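PDB 6XFJ: SPI-1 type 3 secretion system pilotin from Salmonella typhimurium, which is a pilot protein required to localise the secretin InvG in the outer membrane, takes part in type III secretion system synthesis and is needed for Sip secretion. Local coordinates for residues Thr32-His37 with Glu48-Glu53; Lys55-Glu60 with Leu72-Glu77. All blocks are in the same frame, centred on the assembly; numbering follows the deposited sequence.

Contact 1: residues Thr32-His37 with Glu48-Glu53; sequences TFFQEH and EQLMTE. With CD (cadmium ion), chain P.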
ATOM      1  N   THR B  32     -11.169  -2.635   5.659  1.00 13.25           N
ATOM      2  CA  THR B  32     -11.533  -1.440   6.457  1.00 15.17           C
ATOM      3  C   THR B  32     -12.367  -0.482   5.612  1.00 13.55           C
ATOM      4  O   THR B  32     -13.442  -0.023   6.031  1.00 13.46           O
ATOM      5  CB  THR B  32     -10.295  -0.734   7.011  1.00 14.02           C
ATOM      6  OG1 THR B  32      -9.643  -1.661   7.886  1.00 15.98           O
ATOM      7  CG2 THR B  32     -10.635   0.513   7.808  1.00 17.07           C
ATOM      8  N   PHE B  33     -11.905  -0.196   4.406  1.00 13.02           N
ATOM      9  CA  PHE B  33     -12.601   0.764   3.530  1.00 12.19           C
ATOM     10  C   PHE B  33     -14.033   0.278   3.291  1.00 12.22           C
ATOM     11  O   PHE B  33     -14.974   1.051   3.447  1.00 11.82           O
ATOM     12  CB  PHE B  33     -11.856   0.885   2.192  1.00 11.03           C
ATOM     13  CG  PHE B  33     -12.662   1.718   1.241  1.00 10.59           C
ATOM     14  CD1 PHE B  33     -12.613   3.096   1.289  1.00 11.47           C
ATOM     15  CD2 PHE B  33     -13.585   1.116   0.396  1.00 10.77           C
ATOM     16  CE1 PHE B  33     -13.426   3.851   0.454  1.00 12.16           C
ATOM     17  CE2 PHE B  33     -14.374   1.875  -0.466  1.00 10.26           C
ATOM     18  CZ  PHE B  33     -14.296   3.230  -0.403  1.00 11.20           C
ATOM     19  N   PHE B  34     -14.220  -0.995   2.934  1.00 11.37           N
ATOM     20  CA  PHE B  34     -15.573  -1.492   2.573  1.00 11.62           C
ATOM     21  C   PHE B  34     -16.470  -1.575   3.804  1.00 13.27           C
ATOM     22  O   PHE B  34     -17.627  -1.245   3.693  1.00 14.30           O
ATOM     23  CB  PHE B  34     -15.479  -2.783   1.767  1.00 11.38           C
ATOM     24  CG  PHE B  34     -15.082  -2.470   0.349  1.00 10.57           C
ATOM     25  CD1 PHE B  34     -15.959  -1.808  -0.500  1.00 10.34           C
ATOM     26  CD2 PHE B  34     -13.804  -2.742  -0.107  1.00  9.79           C
ATOM     27  CE1 PHE B  34     -15.589  -1.480  -1.803  1.00 10.78           C
ATOM     28  CE2 PHE B  34     -13.437  -2.368  -1.382  1.00 10.64           C
ATOM     29  CZ  PHE B  34     -14.317  -1.735  -2.208  1.00 11.05           C
ATOM     30  N   GLN B  35     -15.894  -1.890   4.963  1.00 14.62           N
ATOM     31  CA  GLN B  35     -16.698  -1.905   6.217  1.00 17.32           C
ATOM     32  C   GLN B  35     -17.208  -0.492   6.512  1.00 15.28           C
ATOM     33  O   GLN B  35     -18.330  -0.372   7.047  1.00 17.58           O
ATOM     34  CB  GLN B  35     -15.900  -2.492   7.382  1.00 18.44           C
ATOM     35  CG  GLN B  35     -15.635  -3.975   7.179  1.00 19.96           C
ATOM     36  CD  GLN B  35     -14.708  -4.551   8.226  1.00 22.61           C
ATOM     37  OE1 GLN B  35     -13.863  -3.847   8.780  1.00 28.32           O
ATOM     38  NE2 GLN B  35     -14.841  -5.846   8.501  1.00 26.18           N
ATOM     39  N   GLU B  36     -16.416   0.538   6.197  1.00 15.34           N
ATOM     40  CA  GLU B  36     -16.735   1.977   6.446  1.00 15.64           C
ATOM     41  C   GLU B  36     -17.710   2.493   5.359  1.00 14.61           C
ATOM     42  O   GLU B  36     -18.232   3.592   5.530  1.00 16.94           O
ATOM     43  CB  GLU B  36     -15.458   2.840   6.429  1.00 16.53           C
ATOM     44  CG  GLU B  36     -14.568   2.739   7.645  1.00 18.37           C
ATOM     45  CD  GLU B  36     -13.234   3.453   7.471  1.00 19.91           C
ATOM     46  OE1 GLU B  36     -12.991   3.966   6.339  1.00 25.65           O
ATOM     47  OE2 GLU B  36     -12.445   3.526   8.467  1.00 24.89           O
ATOM     48  N   HIS B  37     -17.824   1.790   4.219  1.00 13.34           N
ATOM     49  CA  HIS B  37     -18.614   2.273   3.054  1.00 14.44           C
ATOM     50  C   HIS B  37     -19.502   1.153   2.533  1.00 14.50           C
ATOM     51  O   HIS B  37     -19.378   0.784   1.356  1.00 14.63           O
ATOM     52  CB  HIS B  37     -17.672   2.820   1.974  1.00 14.38           C
ATOM     53  CG  HIS B  37     -16.800   3.932   2.434  1.00 13.42           C
ATOM     54  ND1 HIS B  37     -15.575   3.705   3.086  1.00 14.19           N
ATOM     55  CD2 HIS B  37     -16.931   5.276   2.309  1.00 15.87           C
ATOM     56  CE1 HIS B  37     -15.022   4.883   3.379  1.00 15.19           C
ATOM     57  NE2 HIS B  37     -15.833   5.859   2.919  1.00 16.13           N
ATOM     58  N   GLU B  48     -19.231  -0.768  -9.366  1.00 11.88           N
ATOM     59  CA  GLU B  48     -18.633  -0.717 -10.717  1.00 12.49           C
ATOM     60  C   GLU B  48     -18.056   0.681 -10.888  1.00 10.72           C
ATOM     61  O   GLU B  48     -16.922   0.819 -11.437  1.00 11.37           O
ATOM     62  CB  GLU B  48     -19.669  -0.950 -11.813  1.00 13.82           C
ATOM     63  CG  GLU B  48     -20.187  -2.371 -11.976  1.00 15.58           C
ATOM     64  CD  GLU B  48     -21.329  -2.551 -12.980  1.00 16.36           C
ATOM     65  OE1 GLU B  48     -21.629  -1.590 -13.723  1.00 20.00           O
ATOM     66  OE2 GLU B  48     -21.855  -3.663 -13.044  1.00 20.62           O
ATOM     67  N   GLN B  49     -18.807   1.709 -10.526  1.00 10.32           N
ATOM     68  CA  GLN B  49     -18.344   3.088 -10.622  1.00 11.10           C
ATOM     69  C   GLN B  49     -17.099   3.267  -9.761  1.00 10.49           C
ATOM     70  O   GLN B  49     -16.177   3.930 -10.203  1.00  9.98           O
ATOM     71  CB  GLN B  49     -19.414   4.114 -10.300  1.00 13.89           C
ATOM     72  CG  GLN B  49     -20.552   4.139 -11.309  1.00 17.05           C
ATOM     73  CD  GLN B  49     -21.571   5.187 -10.925  1.00 25.13           C
ATOM     74  OE1 GLN B  49     -21.243   6.213 -10.337  1.00 31.43           O
ATOM     75  NE2 GLN B  49     -22.826   4.945 -11.261  1.00 32.47           N
ATOM     76  N   LEU B  50     -17.100   2.736  -8.539  1.00 10.14           N
ATOM     77  CA  LEU B  50     -15.912   2.882  -7.689  1.00 10.05           C
ATOM     78  C   LEU B  50     -14.687   2.206  -8.310  1.00 10.01           C
ATOM     79  O   LEU B  50     -13.618   2.790  -8.277  1.00 10.48           O
ATOM     80  CB  LEU B  50     -16.219   2.291  -6.315  1.00  9.87           C
ATOM     81  CG  LEU B  50     -15.062   2.413  -5.346  1.00  9.96           C
ATOM     82  CD1 LEU B  50     -14.908   3.836  -4.904  1.00 10.79           C
ATOM     83  CD2 LEU B  50     -15.364   1.503  -4.158  1.00 10.63           C
ATOM     84  N   MET B  51     -14.842   0.976  -8.810  1.00  9.47           N
ATOM     85  CA  MET B  51     -13.712   0.252  -9.419  1.00 10.49           C
ATOM     86  C   MET B  51     -13.193   1.037 -10.657  1.00 10.77           C
ATOM     87  O   MET B  51     -11.973   1.122 -10.859  1.00 10.53           O
ATOM     88  CB  MET B  51     -14.070  -1.191  -9.792  1.00 12.27           C
ATOM     89  CG  MET B  51     -14.273  -2.082  -8.600  1.00 13.80           C
ATOM     90  SD  MET B  51     -12.817  -2.203  -7.517  1.00 13.97           S
ATOM     91  CE  MET B  51     -13.177  -0.933  -6.288  1.00 11.89           C
ATOM     92  N   THR B  52     -14.058   1.630 -11.484  1.00 11.82           N
ATOM     93  CA  THR B  52     -13.586   2.485 -12.606  1.00 13.04           C
ATOM     94  C   THR B  52     -12.767   3.659 -12.052  1.00 12.21           C
ATOM     95  O   THR B  52     -11.630   3.917 -12.584  1.00 12.02           O
ATOM     96  CB  THR B  52     -14.774   3.025 -13.397  1.00 13.82           C
ATOM     97  OG1 THR B  52     -15.414   1.868 -13.935  1.00 15.91           O
ATOM     98  CG2 THR B  52     -14.381   3.993 -14.490  1.00 15.39           C
ATOM     99  N   GLU B  53     -13.272   4.348 -11.012  1.00 10.69           N
ATOM    100  CA  GLU B  53     -12.544   5.538 -10.501  1.00 11.07           C
ATOM    101  C   GLU B  53     -11.238   5.066  -9.868  1.00  9.57           C
ATOM    102  O   GLU B  53     -10.230   5.745  -9.999  1.00  9.79           O
ATOM    103  CB  GLU B  53     -13.366   6.348  -9.509  1.00 13.86           C
ATOM    104  CG  GLU B  53     -14.450   7.217 -10.037  1.00 18.59           C
ATOM    105  CD  GLU B  53     -14.017   8.156 -11.142  1.00 20.21           C
ATOM    106  OE1 GLU B  53     -13.042   8.918 -10.980  1.00 24.14           O
ATOM    107  OE2 GLU B  53     -14.671   8.130 -12.153  1.00 36.50           O
TER
HETATM  108 CD    CD P 203     -23.324  -2.939 -14.676  0.81 16.54          CD
HETATM  109  O   HOH W   1     -21.707  -3.885 -16.134  1.00 33.23           O
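The helices that carry F33 and F34 on one side and L50 and M51 on the other run roughly antiparallel, at 141°, and the axes of these short segments approach to 14.4 Å. At that distance the backbones cannot meet, and large apolar side chains span the gap. L50 reaches in from the opposite direction to the two phenylalanines, its CG anti to the backbone N (chi1 -179°), and one methyl does the work: CD2 lies 3.8 Å from CE2 of F33 and also 3.8 Å from CE1 of F34. The rings are set against each other as well. F33 turns its edge to F34, with CD2 of F33 3.7 Å above the centre of the F34 ring. M51 is long and flexible enough to bring its CE to the edge of the F34 ring, 4.3 Å from CZ.

H37 folds back: its ND1-H gives a nearly straight bond (162°) to F33 O, and its ring also lies against a face of F33. Away from this contact, E48 chelates a cadmium ion through OE1 and OE2, together with E45 and a water. Y40 from helix 39-42 and L72 and A75 from helix 68-80 also pack around these side chains, while S15 of the second subunit packs on F34 and M51. This is the aromatic-aliphatic core of a small all-helical fold, the C-terminal part of the InvH lipoprotein.

Contact 2: residues Lys55-Glu60 with Leu72-Glu77; sequences KKVLLE and LLAAHE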
ATOM      1  N   LYS B  55      -9.379   2.399 -10.664  1.00  8.96           N
ATOM      2  CA  LYS B  55      -8.424   2.057 -11.741  1.00  9.62           C
ATOM      3  C   LYS B  55      -7.867   3.355 -12.348  1.00 10.03           C
ATOM      4  O   LYS B  55      -6.675   3.373 -12.718  1.00 10.05           O
ATOM      5  CB  LYS B  55      -9.139   1.164 -12.752  1.00  9.56           C
ATOM      6  CG  LYS B  55      -9.338  -0.244 -12.238  1.00 10.42           C
ATOM      7  CD  LYS B  55     -10.175  -0.994 -13.246  1.00 15.20           C
ATOM      8  CE  LYS B  55     -10.667  -2.333 -12.782  1.00 20.93           C
ATOM      9  NZ  LYS B  55     -11.617  -2.891 -13.774  1.00 26.28           N
ATOM     10  N   LYS B  56      -8.664   4.406 -12.431  1.00 11.53           N
ATOM     11  CA  LYS B  56      -8.102   5.688 -12.918  1.00 10.59           C
ATOM     12  C   LYS B  56      -7.119   6.276 -11.905  1.00 10.42           C
ATOM     13  O   LYS B  56      -6.068   6.798 -12.295  1.00 11.36           O
ATOM     14  CB  LYS B  56      -9.199   6.682 -13.217  1.00 10.58           C
ATOM     15  CG  LYS B  56     -10.006   6.341 -14.460  1.00 13.29           C
ATOM     16  CD  LYS B  56     -10.853   7.468 -14.932  1.00 16.50           C
ATOM     17  CE  LYS B  56     -12.053   7.628 -14.076  1.00 17.13           C
ATOM     18  NZ  LYS B  56     -12.765   8.893 -14.393  1.00 20.35           N
ATOM     19  N   VAL B  57      -7.463   6.239 -10.618  1.00 10.53           N
ATOM     20  CA  VAL B  57      -6.560   6.804  -9.598  1.00 10.63           C
ATOM     21  C   VAL B  57      -5.213   6.087  -9.687  1.00 12.22           C
ATOM     22  O   VAL B  57      -4.157   6.723  -9.592  1.00 11.81           O
ATOM     23  CB  VAL B  57      -7.170   6.627  -8.193  1.00 11.60           C
ATOM     24  CG1 VAL B  57      -6.148   6.859  -7.090  1.00 13.46           C
ATOM     25  CG2 VAL B  57      -8.387   7.522  -8.004  1.00 12.58           C
ATOM     26  N   LEU B  58      -5.238   4.791  -9.846  1.00 12.74           N
ATOM     27  CA  LEU B  58      -3.986   4.025  -9.806  1.00 11.68           C
ATOM     28  C   LEU B  58      -3.109   4.294 -11.030  1.00 10.62           C
ATOM     29  O   LEU B  58      -1.930   3.961 -10.983  1.00 12.20           O
ATOM     30  CB  LEU B  58      -4.278   2.550  -9.639  1.00 10.81           C
ATOM     31  CG  LEU B  58      -4.908   2.165  -8.301  1.00 10.08           C
ATOM     32  CD1 LEU B  58      -5.154   0.665  -8.338  1.00 11.41           C
ATOM     33  CD2 LEU B  58      -4.053   2.564  -7.085  1.00 11.22           C
ATOM     34  N   LEU B  59      -3.635   4.924 -12.070  1.00 11.21           N
ATOM     35  CA  LEU B  59      -2.837   5.276 -13.275  1.00 13.23           C
ATOM     36  C   LEU B  59      -2.072   6.574 -13.029  1.00 14.18           C
ATOM     37  O   LEU B  59      -1.145   6.891 -13.786  1.00 16.56           O
ATOM     38  CB  LEU B  59      -3.760   5.429 -14.483  1.00 13.06           C
ATOM     39  CG  LEU B  59      -4.170   4.117 -15.128  1.00 12.73           C
ATOM     40  CD1 LEU B  59      -5.283   4.357 -16.153  1.00 13.74           C
ATOM     41  CD2 LEU B  59      -2.999   3.480 -15.830  1.00 16.40           C
ATOM     42  N   GLU B  60      -2.465   7.366 -12.045  1.00 15.99           N
ATOM     43  CA  GLU B  60      -1.915   8.713 -11.851  1.00 17.61           C
ATOM     44  C   GLU B  60      -0.555   8.650 -11.185  1.00 15.39           C
ATOM     45  O   GLU B  60      -0.451   8.080 -10.117  1.00 16.25           O
ATOM     46  CB  GLU B  60      -2.918   9.579 -11.141  1.00 17.00           C
ATOM     47  CG  GLU B  60      -4.183   9.610 -11.940  1.00 20.58           C
ATOM     48  CD  GLU B  60      -5.252  10.489 -11.362  1.00 26.06           C
ATOM     49  OE1 GLU B  60      -5.094  10.822 -10.180  1.00 28.34           O
ATOM     50  OE2 GLU B  60      -6.234  10.809 -12.105  1.00 26.79           O
ATOM     51  N   LEU B  72      -8.630   3.888  -2.627  1.00  8.44           N
ATOM     52  CA  LEU B  72     -10.091   3.622  -2.560  1.00  8.55           C
ATOM     53  C   LEU B  72     -10.828   4.878  -2.093  1.00  8.41           C
ATOM     54  O   LEU B  72     -11.864   5.229  -2.603  1.00  8.96           O
ATOM     55  CB  LEU B  72     -10.392   2.408  -1.689  1.00  8.43           C
ATOM     56  CG  LEU B  72     -10.048   1.048  -2.268  1.00  9.05           C
ATOM     57  CD1 LEU B  72     -10.072  -0.026  -1.227  1.00  9.40           C
ATOM     58  CD2 LEU B  72     -11.006   0.685  -3.424  1.00  8.76           C
ATOM     59  N   LEU B  73     -10.285   5.506  -1.043  1.00  8.66           N
ATOM     60  CA  LEU B  73     -10.963   6.686  -0.472  1.00  9.38           C
ATOM     61  C   LEU B  73     -10.965   7.819  -1.518  1.00  8.14           C
ATOM     62  O   LEU B  73     -11.965   8.468  -1.683  1.00  9.68           O
ATOM     63  CB  LEU B  73     -10.262   7.103   0.814  1.00 10.48           C
ATOM     64  CG  LEU B  73     -11.004   8.118   1.674  1.00 13.78           C
ATOM     65  CD1 LEU B  73     -12.310   7.587   2.196  1.00 17.37           C
ATOM     66  CD2 LEU B  73     -10.140   8.535   2.833  1.00 13.38           C
ATOM     67  N   ALA B  74      -9.832   8.023  -2.202  1.00  8.74           N
ATOM     68  CA  ALA B  74      -9.781   9.006  -3.313  1.00  8.93           C
ATOM     69  C   ALA B  74     -10.818   8.691  -4.400  1.00  9.16           C
ATOM     70  O   ALA B  74     -11.497   9.617  -4.854  1.00 11.17           O
ATOM     71  CB  ALA B  74      -8.405   9.088  -3.893  1.00 11.02           C
ATOM     72  N   ALA B  75     -10.961   7.431  -4.750  1.00  8.16           N
ATOM     73  CA  ALA B  75     -11.944   7.017  -5.772  1.00 10.11           C
ATOM     74  C   ALA B  75     -13.362   7.348  -5.296  1.00  9.86           C
ATOM     75  O   ALA B  75     -14.133   7.945  -6.061  1.00 10.55           O
ATOM     76  CB  ALA B  75     -11.758   5.560  -6.062  1.00  9.48           C
ATOM     77  N   HIS B  76     -13.618   7.069  -4.018  1.00 10.13           N
ATOM     78  CA  HIS B  76     -14.930   7.355  -3.434  1.00  9.26           C
ATOM     79  C   HIS B  76     -15.175   8.856  -3.498  1.00  9.22           C
ATOM     80  O   HIS B  76     -16.292   9.277  -3.824  1.00 10.09           O
ATOM     81  CB  HIS B  76     -14.920   6.811  -2.026  1.00  9.31           C
ATOM     82  CG  HIS B  76     -16.049   7.252  -1.193  1.00 11.38           C
ATOM     83  ND1 HIS B  76     -17.327   6.803  -1.377  1.00 12.40           N
ATOM     84  CD2 HIS B  76     -16.055   8.065  -0.100  1.00 12.91           C
ATOM     85  CE1 HIS B  76     -18.108   7.335  -0.434  1.00 14.58           C
ATOM     86  NE2 HIS B  76     -17.350   8.142   0.339  1.00 14.38           N
ATOM     87  N   GLU B  77     -14.219   9.641  -3.073  1.00  8.29           N
ATOM     88  CA  GLU B  77     -14.387  11.109  -3.036  1.00  9.56           C
ATOM     89  C   GLU B  77     -14.559  11.681  -4.425  1.00 10.18           C
ATOM     90  O   GLU B  77     -15.319  12.622  -4.599  1.00 10.82           O
ATOM     91  CB  GLU B  77     -13.203  11.747  -2.309  1.00 10.12           C
ATOM     92  CG  GLU B  77     -13.177  11.470  -0.821  1.00 10.12           C
ATOM     93  CD  GLU B  77     -12.073  12.121  -0.006  1.00 11.67           C
ATOM     94  OE1 GLU B  77     -11.629  13.139  -0.378  1.00 13.12           O
ATOM     95  OE2 GLU B  77     -11.767  11.610   1.066  1.00 13.53           O
TER
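V57 lies over the A74-A75 peptide group, the flat group that meets the other segment here. Its CG2 sits 4.1 Å from A75 N, almost straight above the plane of that peptide, so a methyl rests on the backbone face. The two alanine methyls stand beside this spot: CG2 of V57 is 4.4 Å from CB of A74 and 4.4 Å from CB of A75. H76, next along the helix, meets the ring of H37 edge-to-face, and its ND1 is hydrogen-bonded to the hydroxyl of Y40.

The small size of A74 and A75 is consistent with the close approach of the two backbones. Alanine adds only a methyl to the helix surface, and the CA atoms of V57 and A75 come within 6.6 Å of each other. Valine suits the facing place because it branches at CB: with CG1 anti to the backbone N (chi1 165°), CG2 falls beside the N and anti to the carbonyl carbon, and this is the branch that reaches the alanines. The side chains that meet are all apolar, and no hydrogen bond crosses between the segments. The contact joins the last part of helix 44-59 to helix 68-80, two successive helices of an all-helical fold connected by a loop.

Just past V57 the backbone bonds reach three residues back: L59 N binds K56 O at 3.1 Å and E60 N binds V57 O at 3.0 Å, while L59 N reaches K55 O only weakly. E60 then forms a salt bridge with R78 of helix 68-80, adding a polar tie beside the apolar one. In the dimer, Y23 of the second subunit lies against L58 and L59.

Overall arrangement
Along the chain the contacts follow one another without nesting or crossing. Contact 1 closes first: helix 25-36 leads through the short helix 39-42 into helix 44-59, which turns back against it. Contact 2 opens later on that same helix and closes the next loop, where the chain returns from residue 60 into helix 68-80. Helix 44-59 thus serves both contacts, and helix 68-80 forms one side of contact 2 and packs on the residues of contact 1. Their centres are about 10 Å apart, and they meet directly, for example where CD1 of L50 packs 3.8 Å from CB of A75. Together they tie three helices into one body, and both reach the second subunit of the dimer.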